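Local coordinates for PrgZ (Enterococcus faecalis, PDB 4FAJ), which binds peptide pheromones as a membrane-anchored extracellular receptor of the solute-binding protein 5 family, probably serving peptide uptake, at residues 334-337 with 338-341; 396-399 with 400-404; 426-429 with 430-433; 520-523 with 524-527. All blocks are in the same frame, centred on the assembly; numbering follows the deposited sequence.

Contact 1: 334-337 with 338-341; sequences QNKN and VRKA
Asn-335 caps the helix that starts with Lys-336: its OD1 accepts Val-338 N at 3.2 Å, in the amide plane and on a lone pair. With chi1 at -174° the amide is swung back over the first turn, where Val-338 N lacks the i-4 helical acceptor, and asparagine is short enough to serve as that N-cap. Its own carbonyl works too, taking Arg-339 N at 3.3 Å in a fairly straight bond (164°) and Val-338 N more weakly. Lys-336 O to Lys-340 N and Asn-337 O to Ala-341 N then carry on the regular pattern. The amide ends ND2 of Asn-335 and of Asn-337 both donate to OE1 of Glu-404, so one carboxylate oxygen is shared by two side chains of the turn. Asn-337 OD1 accepts from a water 2.8 Å away that reaches on, weakly, to Lys-340 NZ.

All three nitrogens of the Arg-339 guanidinium donate. The arginine chain bends at chi3 and sets one face against Lys-336 CA, which stands 3.5 Å from the plane, towards the rim, while NH1 makes a weak bond of 3.2 Å to Gln-334 O and another bond to Leu-333 O. NH2 gives a hydrogen to a water at 2.9 Å and one to Asp-524 O, and NE reaches Met-525 O weakly. Lys-336 CG brushes NH2, but its ammonium goes on to a long, weak ion pair with Asp-524 OD1. Buried as it is, the arginine charge is thus met largely by neutral carbonyl oxygens and a water, which probably stabilise it and hold the group in one orientation.

Contact 2: 396-399 with 400-404; sequences EYWD and KAKKE
The indole of Trp-398 and the chain of Lys-402, one helical turn apart, meet at about a right angle. Lys-402 N bonds Trp-398 O at 3.0 Å. Chi1 of Trp-398 is 180°, with CG anti to the backbone N, which swings the flat ring along the helix towards its C-terminal end. Lys-402 CG stands 4.2 Å above one face, offset to the rim, and the chain then comes down over the pyrrole end on that same side, CE lying 3.2 Å from NE1 and 3.5 Å from CD1. Long methylenes suit this place, for they give the indole an apolar flank and still carry the ammonium on. The N-H of the ring goes elsewhere, to Glu-439 O.

These residues belong to the last turns of helix 391-402, an amphipathic helix on the outside of the solute-binding protein fold. Trp-398 packs on Leu-438 and Leu-441, just after helix 421-437, while the small buried Ala-401 lets the backbone come close to Val-338 of helix 336-345.

On the outer side Asp-399 and Lys-402 lie alongside each other, pointing the same way. Their ends form a loose salt bridge, OD1 to NZ 3.5 Å, whose hydrogen bond is weak; it is reached because the lysine bends at chi3 (-141°), away from a fully extended shape. Lys-403 curls back in its turn, its CG 3.5 Å from Asp-399 O. That carbonyl accepts a hydrogen from a water at 2.8 Å, which is joined weakly to Lys-403 NZ.

Contact 3: 426-429 with 430-433; sequences AGEF and LQGQ
Four successive i to i+4 bonds of regular alpha-helix join Ala-426 to Leu-430, Gly-427 to Gln-431, Glu-428 to Gly-432 and Phe-429 to Gln-433, the first two at 2.9 Å. The leading side-chain meeting is that of Phe-429 with Gln-433. Their chains cross at a slant, yet the phenyl ring and the carboxamide end stacked, their planes only 2° apart. A bend at chi2 (-79°) in Gln-433 folds the amide over the ring, NE2 3.7 Å from CZ. Its CG makes an off-centre CH-pi contact, 4.1 Å from the ring centroid and 30° off the normal. Glutamine suits the position: it offers a flat group to a flat ring and retains polar atoms for other partners. OE1 accepts Asp-347 N, and NE2 is linked weakly through a water to Phe-429 O; the same water sits over that same face of the phenyl, near the rim.

Helix 421-437 is the connection of a beta-alpha-beta unit, between the parallel strands 412-418 and 442-448. Glu-421, at its start, binds zinc, whereas Glu-428, whose side chain is about 8 Å from that of Glu-421, forms a salt bridge with Lys-424. Ala-426 packs against an aromatic side chain of the bound peptide, and Phe-429 lies on Ser-350, Leu-351 and Leu-355 of helix 348-356.

Gln-431 takes another shape from Gln-433: extended, it sends NE2 to Val-443 O, in the second strand of the unit, and OE1 accepts a hydrogen from a water at 3.2 Å, which also donates to Glu-428 O. Leu-430 holds its CG 3.3 Å from Ala-426 O and meets Phe-429 CD2 through its own CD2.

Contact 4: 520-523 with 524-527; sequences LLIN and DMGV
The carboxylate of Asp-524 lies with one face against Leu-520: the carbonyl O of that residue stands 3.4 Å from CG, almost straight above the group, and the methyl CD1 lies on the same side, 4.1 Å from OD2. The two side chains run alongside each other and point the same way, so the leucine shields the carboxylate on this face. OD2 finds its polar partners in other parts of the chain, accepting from Tyr-494 OH and Asn-496 ND2. A short acid suits this last turn, since it can reach those donors while its own N still bonds Leu-520 O at 2.9 Å.

Next comes a Schellman motif, with Met-525 as the C-prime residue. Its positive phi (40°) turns the chain back, so that Gly-526 N bonds Leu-521 O at 3.0 Å and nearly straight (168°), while Met-525 N makes a weak bond to Ile-522 O. Leu-521 CD1 packs 3.8 Å from Gly-526 CA, where the bare glycine lets the methyl come close. Met-525 folds its flexible chain, bent at chi2 and chi3, to bring CE 3.9 Å from Ile-522 CG2 and 3.2 Å from Ile-522 O. Leu-521 CD2 meets Val-527 CG1 at 4.0 Å, an apolar contact between the helix and the chain leaving it.

Leu-520 and Leu-521 both pack on Tyr-499 of helix 497-502, and Ile-522 faces Leu-386. Gly-526 O accepts Gln-326 NE2, just beyond strand 311-324, and the buried turn passes directly from helix 510-524 into strand 528-539, the antiparallel neighbour of 311-324.

From the N terminus the four contacts follow in series, each within one continuous piece of chain, so none encloses a long loop and none nests with or crosses another. Contact 1 opens helix 336-345, contact 2 ends helix 391-402, contact 3 lies inside helix 421-437, and contact 4 turns helix 510-524 into strand 528-539. Contact 1 stands between two of the others, its centre about 9 Å from that of contact 2 and 10 Å from that of contact 4. Through it the start of helix 336-345 is brought to the ends of helices 391-402 and 510-524. Contact 3 touches none of them; its nearest atoms are about 7 Å from contact 1, and one of its residues packs on the bound peptide.

Contact 1: 334-337 with 338-341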
loop_
_atom_site.group_PDB
_atom_site.type_symbol
_atom_site.label_atom_id
_atom_site.label_comp_id
_atom_site.label_asym_id
_atom_site.label_seq_id
_atom_site.Cartn_x
_atom_site.Cartn_y
_atom_site.Cartn_z
ATOM N N GLN A 334 20.528 -9.461 13.263
ATOM C CA GLN A 334 20.185 -9.559 14.682
ATOM C C GLN A 334 21.027 -8.584 15.536
ATOM O O GLN A 334 20.608 -8.176 16.616
ATOM C CB GLN A 334 20.368 -11.028 15.119
ATOM C CG GLN A 334 20.586 -11.327 16.589
ATOM C CD GLN A 334 20.660 -12.836 16.828
ATOM O OE1 GLN A 334 19.656 -13.539 16.698
ATOM N NE2 GLN A 334 21.849 -13.336 17.154
ATOM N N ASN A 335 22.197 -8.195 15.032
ATOM C CA ASN A 335 23.081 -7.272 15.747
ATOM C C ASN A 335 22.671 -5.804 15.515
ATOM O O ASN A 335 22.663 -5.318 14.380
ATOM C CB ASN A 335 24.536 -7.545 15.338
ATOM C CG ASN A 335 25.549 -6.744 16.137
ATOM O OD1 ASN A 335 25.715 -5.556 15.909
ATOM N ND2 ASN A 335 26.257 -7.405 17.054
ATOM N N LYS A 336 22.350 -5.099 16.598
ATOM C CA LYS A 336 21.864 -3.713 16.494
ATOM C C LYS A 336 22.886 -2.778 15.836
ATOM O O LYS A 336 22.510 -1.902 15.072
ATOM C CB LYS A 336 21.456 -3.166 17.872
ATOM C CG LYS A 336 20.618 -1.893 17.796
ATOM C CD LYS A 336 20.171 -1.392 19.177
ATOM C CE LYS A 336 19.000 -2.215 19.707
ATOM N NZ LYS A 336 18.454 -1.696 20.988
ATOM N N ASN A 337 24.173 -2.964 16.125
ATOM C CA ASN A 337 25.215 -2.134 15.494
ATOM C C ASN A 337 25.312 -2.297 13.967
ATOM O O ASN A 337 25.586 -1.332 13.249
ATOM C CB ASN A 337 26.581 -2.359 16.154
ATOM C CG ASN A 337 26.629 -1.859 17.598
ATOM O OD1 ASN A 337 26.184 -0.752 17.904
ATOM N ND2 ASN A 337 27.169 -2.677 18.485
ATOM N N VAL A 338 25.092 -3.517 13.476
ATOM C CA VAL A 338 25.052 -3.758 12.041
ATOM C C VAL A 338 23.908 -2.941 11.438
ATOM O O VAL A 338 24.109 -2.225 10.455
ATOM C CB VAL A 338 24.867 -5.265 11.704
ATOM C CG1 VAL A 338 24.591 -5.455 10.210
ATOM C CG2 VAL A 338 26.091 -6.061 12.140
ATOM N N ARG A 339 22.725 -3.023 12.047
ATOM C CA ARG A 339 21.550 -2.306 11.531
ATOM C C ARG A 339 21.794 -0.788 11.498
ATOM O O ARG A 339 21.492 -0.126 10.514
ATOM C CB ARG A 339 20.299 -2.643 12.351
ATOM C CG ARG A 339 19.895 -4.123 12.296
ATOM C CD ARG A 339 18.468 -4.346 12.756
ATOM N NE ARG A 339 18.252 -3.857 14.120
ATOM C CZ ARG A 339 18.454 -4.569 15.228
ATOM N NH1 ARG A 339 18.891 -5.829 15.169
ATOM N NH2 ARG A 339 18.235 -4.018 16.411
ATOM N N LYS A 340 22.391 -0.255 12.558
ATOM C CA LYS A 340 22.704 1.171 12.614
ATOM C C LYS A 340 23.764 1.556 11.592
ATOM O O LYS A 340 23.682 2.629 10.997
ATOM C CB LYS A 340 23.142 1.569 14.028
ATOM C CG LYS A 340 22.010 1.478 15.025
ATOM C CD LYS A 340 22.478 1.834 16.437
ATOM C CE LYS A 340 21.302 1.885 17.402
ATOM N NZ LYS A 340 21.769 2.057 18.812
ATOM N N ALA A 341 24.748 0.682 11.374
ATOM C CA ALA A 341 25.737 0.914 10.313
ATOM C C ALA A 341 25.058 1.028 8.948
ATOM O O ALA A 341 25.387 1.908 8.167
ATOM C CB ALA A 341 26.780 -0.184 10.292
HETATM O O HOH W 1 18.693 -6.016 18.492
HETATM O O HOH W 2 23.689 -0.638 19.080
#

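Contact 2: 396-399 with 400-404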
loop_
_atom_site.group_PDB
_atom_site.type_symbol
_atom_site.label_atom_id
_atom_site.label_comp_id
_atom_site.label_asym_id
_atom_site.label_seq_id
_atom_site.Cartn_x
_atom_site.Cartn_y
_atom_site.Cartn_z
ATOM N N GLU A 396 32.148 3.381 11.892
ATOM C CA GLU A 396 32.395 3.098 13.291
ATOM C C GLU A 396 31.429 2.101 13.921
ATOM O O GLU A 396 31.843 1.290 14.749
ATOM C CB GLU A 396 32.414 4.396 14.084
ATOM C CG GLU A 396 33.579 5.284 13.665
ATOM C CD GLU A 396 34.068 6.164 14.775
ATOM O OE1 GLU A 396 33.339 6.324 15.776
ATOM O OE2 GLU A 396 35.189 6.691 14.646
ATOM N N TYR A 397 30.150 2.151 13.554
ATOM C CA TYR A 397 29.199 1.153 14.039
ATOM C C TYR A 397 29.550 -0.236 13.481
ATOM O O TYR A 397 29.385 -1.248 14.163
ATOM C CB TYR A 397 27.758 1.519 13.671
ATOM C CG TYR A 397 27.067 2.379 14.713
ATOM C CD1 TYR A 397 26.656 1.838 15.927
ATOM C CD2 TYR A 397 26.821 3.722 14.482
ATOM C CE1 TYR A 397 26.011 2.609 16.883
ATOM C CE2 TYR A 397 26.172 4.511 15.433
ATOM C CZ TYR A 397 25.774 3.955 16.623
ATOM O OH TYR A 397 25.136 4.749 17.548
ATOM N N TRP A 398 30.039 -0.262 12.249
ATOM C CA TRP A 398 30.468 -1.506 11.616
ATOM C C TRP A 398 31.681 -2.094 12.347
ATOM O O TRP A 398 31.702 -3.283 12.636
ATOM C CB TRP A 398 30.773 -1.267 10.136
ATOM C CG TRP A 398 31.236 -2.477 9.378
ATOM C CD1 TRP A 398 32.439 -2.634 8.748
ATOM C CD2 TRP A 398 30.509 -3.696 9.162
ATOM N NE1 TRP A 398 32.503 -3.871 8.153
ATOM C CE2 TRP A 398 31.338 -4.546 8.394
ATOM C CE3 TRP A 398 29.244 -4.152 9.542
ATOM C CZ2 TRP A 398 30.939 -5.829 7.998
ATOM C CZ3 TRP A 398 28.845 -5.434 9.146
ATOM C CH2 TRP A 398 29.693 -6.253 8.383
ATOM N N ASP A 399 32.673 -1.263 12.657
ATOM C CA ASP A 399 33.851 -1.713 13.405
ATOM C C ASP A 399 33.463 -2.250 14.784
ATOM O O ASP A 399 34.014 -3.247 15.250
ATOM C CB ASP A 399 34.894 -0.588 13.542
ATOM C CG ASP A 399 35.633 -0.303 12.238
ATOM O OD1 ASP A 399 35.647 -1.174 11.333
ATOM O OD2 ASP A 399 36.212 0.797 12.104
ATOM N N LYS A 400 32.497 -1.596 15.425
ATOM C CA LYS A 400 31.967 -2.062 16.698
ATOM C C LYS A 400 31.285 -3.433 16.534
ATOM O O LYS A 400 31.502 -4.336 17.333
ATOM C CB LYS A 400 30.989 -1.016 17.265
ATOM C CG LYS A 400 30.447 -1.312 18.652
ATOM C CD LYS A 400 29.438 -0.236 19.088
ATOM C CE LYS A 400 30.066 0.929 19.827
ATOM N NZ LYS A 400 29.704 0.887 21.277
ATOM N N ALA A 401 30.493 -3.588 15.477
ATOM C CA ALA A 401 29.795 -4.852 15.212
ATOM C C ALA A 401 30.748 -6.023 14.973
ATOM O O ALA A 401 30.507 -7.128 15.453
ATOM C CB ALA A 401 28.857 -4.703 14.029
ATOM N N LYS A 402 31.823 -5.782 14.231
ATOM C CA LYS A 402 32.803 -6.830 13.932
ATOM C C LYS A 402 33.347 -7.477 15.200
ATOM O O LYS A 402 33.591 -8.684 15.227
ATOM C CB LYS A 402 33.970 -6.270 13.137
ATOM C CG LYS A 402 33.720 -6.031 11.673
ATOM C CD LYS A 402 35.066 -5.792 11.003
ATOM C CE LYS A 402 35.024 -4.718 9.952
ATOM N NZ LYS A 402 36.393 -4.181 9.722
ATOM N N LYS A 403 33.526 -6.676 16.248
ATOM C CA LYS A 403 34.008 -7.187 17.529
ATOM C C LYS A 403 33.013 -8.133 18.212
ATOM O O LYS A 403 33.399 -8.910 19.087
ATOM C CB LYS A 403 34.340 -6.045 18.492
ATOM C CG LYS A 403 35.369 -5.041 17.978
ATOM C CD LYS A 403 36.014 -4.275 19.137
ATOM C CE LYS A 403 36.358 -2.831 18.773
ATOM N NZ LYS A 403 36.980 -2.690 17.430
ATOM N N GLU A 404 31.742 -8.056 17.820
ATOM C CA GLU A 404 30.664 -8.824 18.446
ATOM C C GLU A 404 30.225 -10.051 17.650
ATOM O O GLU A 404 29.471 -10.861 18.171
ATOM C CB GLU A 404 29.444 -7.915 18.673
ATOM C CG GLU A 404 29.713 -6.717 19.590
ATOM C CD GLU A 404 28.585 -5.691 19.599
ATOM O OE1 GLU A 404 27.813 -5.597 18.615
ATOM O OE2 GLU A 404 28.482 -4.955 20.600
HETATM O O HOH W 3 36.537 -4.032 14.479
#

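Contact 3: 426-429 with 430-433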
loop_
_atom_site.group_PDB
_atom_site.type_symbol
_atom_site.label_atom_id
_atom_site.label_comp_id
_atom_site.label_asym_id
_atom_site.label_seq_id
_atom_site.Cartn_x
_atom_site.Cartn_y
_atom_site.Cartn_z
ATOM N N ALA A 426 18.085 0.919 -8.031
ATOM C CA ALA A 426 18.108 1.368 -6.636
ATOM C C ALA A 426 18.818 0.345 -5.759
ATOM O O ALA A 426 19.610 0.706 -4.892
ATOM C CB ALA A 426 16.686 1.622 -6.114
ATOM N N GLY A 427 18.540 -0.929 -5.995
ATOM C CA GLY A 427 19.233 -2.010 -5.298
ATOM C C GLY A 427 20.737 -1.979 -5.508
ATOM O O GLY A 427 21.490 -2.203 -4.568
ATOM N N GLU A 428 21.174 -1.693 -6.733
ATOM C CA GLU A 428 22.612 -1.590 -7.035
ATOM C C GLU A 428 23.264 -0.360 -6.410
ATOM O O GLU A 428 24.440 -0.403 -6.007
ATOM C CB GLU A 428 22.848 -1.600 -8.548
ATOM C CG GLU A 428 22.530 -2.954 -9.176
ATOM C CD GLU A 428 22.304 -2.916 -10.680
ATOM O OE1 GLU A 428 22.148 -1.818 -11.271
ATOM O OE2 GLU A 428 22.255 -4.014 -11.279
ATOM N N PHE A 429 22.519 0.738 -6.344
ATOM C CA PHE A 429 22.997 1.944 -5.672
ATOM C C PHE A 429 23.209 1.644 -4.183
ATOM O O PHE A 429 24.241 1.989 -3.611
ATOM C CB PHE A 429 21.997 3.098 -5.851
ATOM C CG PHE A 429 22.354 4.341 -5.083
ATOM C CD1 PHE A 429 23.091 5.352 -5.673
ATOM C CD2 PHE A 429 21.946 4.498 -3.764
ATOM C CE1 PHE A 429 23.428 6.498 -4.961
ATOM C CE2 PHE A 429 22.266 5.639 -3.050
ATOM C CZ PHE A 429 23.014 6.643 -3.650
ATOM N N LEU A 430 22.227 0.994 -3.563
ATOM C CA LEU A 430 22.326 0.656 -2.145
ATOM C C LEU A 430 23.470 -0.311 -1.887
ATOM O O LEU A 430 24.213 -0.172 -0.904
ATOM C CB LEU A 430 21.006 0.068 -1.642
ATOM C CG LEU A 430 19.858 1.081 -1.604
ATOM C CD1 LEU A 430 18.527 0.380 -1.342
ATOM C CD2 LEU A 430 20.112 2.182 -0.574
ATOM N N GLN A 431 23.606 -1.292 -2.768
ATOM C CA GLN A 431 24.709 -2.243 -2.695
ATOM C C GLN A 431 26.063 -1.531 -2.607
ATOM O O GLN A 431 26.870 -1.818 -1.717
ATOM C CB GLN A 431 24.652 -3.175 -3.904
ATOM C CG GLN A 431 25.864 -4.060 -4.100
ATOM C CD GLN A 431 25.838 -4.738 -5.450
ATOM O OE1 GLN A 431 25.577 -4.095 -6.470
ATOM N NE2 GLN A 431 26.118 -6.023 -5.473
ATOM N N GLY A 432 26.299 -0.588 -3.513
ATOM C CA GLY A 432 27.544 0.184 -3.530
ATOM C C GLY A 432 27.757 1.039 -2.290
ATOM O O GLY A 432 28.877 1.161 -1.816
ATOM N N GLN A 433 26.675 1.629 -1.775
ATOM C CA GLN A 433 26.718 2.420 -0.535
ATOM C C GLN A 433 27.087 1.568 0.673
ATOM O O GLN A 433 27.920 1.967 1.493
ATOM C CB GLN A 433 25.373 3.078 -0.278
ATOM C CG GLN A 433 24.991 4.052 -1.352
ATOM C CD GLN A 433 25.688 5.368 -1.212
ATOM O OE1 GLN A 433 25.644 6.007 -0.155
ATOM N NE2 GLN A 433 26.324 5.803 -2.283
HETATM O O HOH W 4 26.831 -1.227 -7.244
HETATM O O HOH W 5 26.183 3.561 -4.775
#

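Contact 4: 520-523 with 524-527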
loop_
_atom_site.group_PDB
_atom_site.type_symbol
_atom_site.label_atom_id
_atom_site.label_comp_id
_atom_site.label_asym_id
_atom_site.label_seq_id
_atom_site.Cartn_x
_atom_site.Cartn_y
_atom_site.Cartn_z
ATOM N N LEU A 520 11.477 5.196 18.978
ATOM C CA LEU A 520 11.927 3.911 19.516
ATOM C C LEU A 520 12.281 2.928 18.367
ATOM O O LEU A 520 13.300 2.244 18.406
ATOM C CB LEU A 520 10.848 3.312 20.420
ATOM C CG LEU A 520 11.137 2.000 21.140
ATOM C CD1 LEU A 520 12.458 2.061 21.890
ATOM C CD2 LEU A 520 9.972 1.660 22.094
ATOM N N LEU A 521 11.438 2.872 17.348
ATOM C CA LEU A 521 11.710 2.028 16.175
ATOM C C LEU A 521 13.025 2.418 15.490
ATOM O O LEU A 521 13.830 1.564 15.113
ATOM C CB LEU A 521 10.545 2.126 15.195
ATOM C CG LEU A 521 10.630 1.380 13.862
ATOM C CD1 LEU A 521 10.923 -0.107 14.078
ATOM C CD2 LEU A 521 9.314 1.572 13.114
ATOM N N ILE A 522 13.261 3.717 15.358
ATOM C CA ILE A 522 14.493 4.213 14.727
ATOM C C ILE A 522 15.712 4.001 15.633
ATOM O O ILE A 522 16.794 3.611 15.158
ATOM C CB ILE A 522 14.340 5.692 14.296
ATOM C CG1 ILE A 522 13.428 5.749 13.070
ATOM C CG2 ILE A 522 15.707 6.320 13.999
ATOM C CD1 ILE A 522 12.833 7.074 12.798
ATOM N N ASN A 523 15.526 4.190 16.937
ATOM C CA ASN A 523 16.607 3.970 17.893
ATOM C C ASN A 523 17.026 2.502 17.979
ATOM O O ASN A 523 18.194 2.209 18.209
ATOM C CB ASN A 523 16.215 4.491 19.275
ATOM C CG ASN A 523 16.107 6.004 19.308
ATOM O OD1 ASN A 523 16.493 6.686 18.351
ATOM N ND2 ASN A 523 15.614 6.536 20.408
ATOM N N ASP A 524 16.067 1.595 17.800
ATOM C CA ASP A 524 16.348 0.151 17.708
ATOM C C ASP A 524 16.873 -0.214 16.316
ATOM O O ASP A 524 17.407 -1.304 16.121
ATOM C CB ASP A 524 15.071 -0.673 17.943
ATOM C CG ASP A 524 14.645 -0.752 19.407
ATOM O OD1 ASP A 524 15.427 -0.386 20.305
ATOM O OD2 ASP A 524 13.494 -1.208 19.657
ATOM N N MET A 525 16.707 0.716 15.372
ATOM C CA MET A 525 16.803 0.522 13.913
ATOM C C MET A 525 16.179 -0.782 13.425
ATOM O O MET A 525 16.852 -1.636 12.839
ATOM C CB MET A 525 18.237 0.677 13.390
ATOM C CG MET A 525 18.326 0.884 11.862
ATOM S SD MET A 525 17.331 2.216 11.155
ATOM C CE MET A 525 17.869 3.621 12.096
ATOM N N GLY A 526 14.882 -0.903 13.662
ATOM C CA GLY A 526 14.114 -2.071 13.256
ATOM C C GLY A 526 13.728 -2.093 11.787
ATOM O O GLY A 526 13.331 -3.139 11.269
ATOM N N VAL A 527 13.840 -0.936 11.135
ATOM C CA VAL A 527 13.567 -0.761 9.706
ATOM C C VAL A 527 14.342 0.483 9.253
ATOM O O VAL A 527 14.497 1.415 10.041
ATOM C CB VAL A 527 12.057 -0.577 9.442
ATOM C CG1 VAL A 527 11.560 0.808 9.926
ATOM C CG2 VAL A 527 11.738 -0.806 7.978
#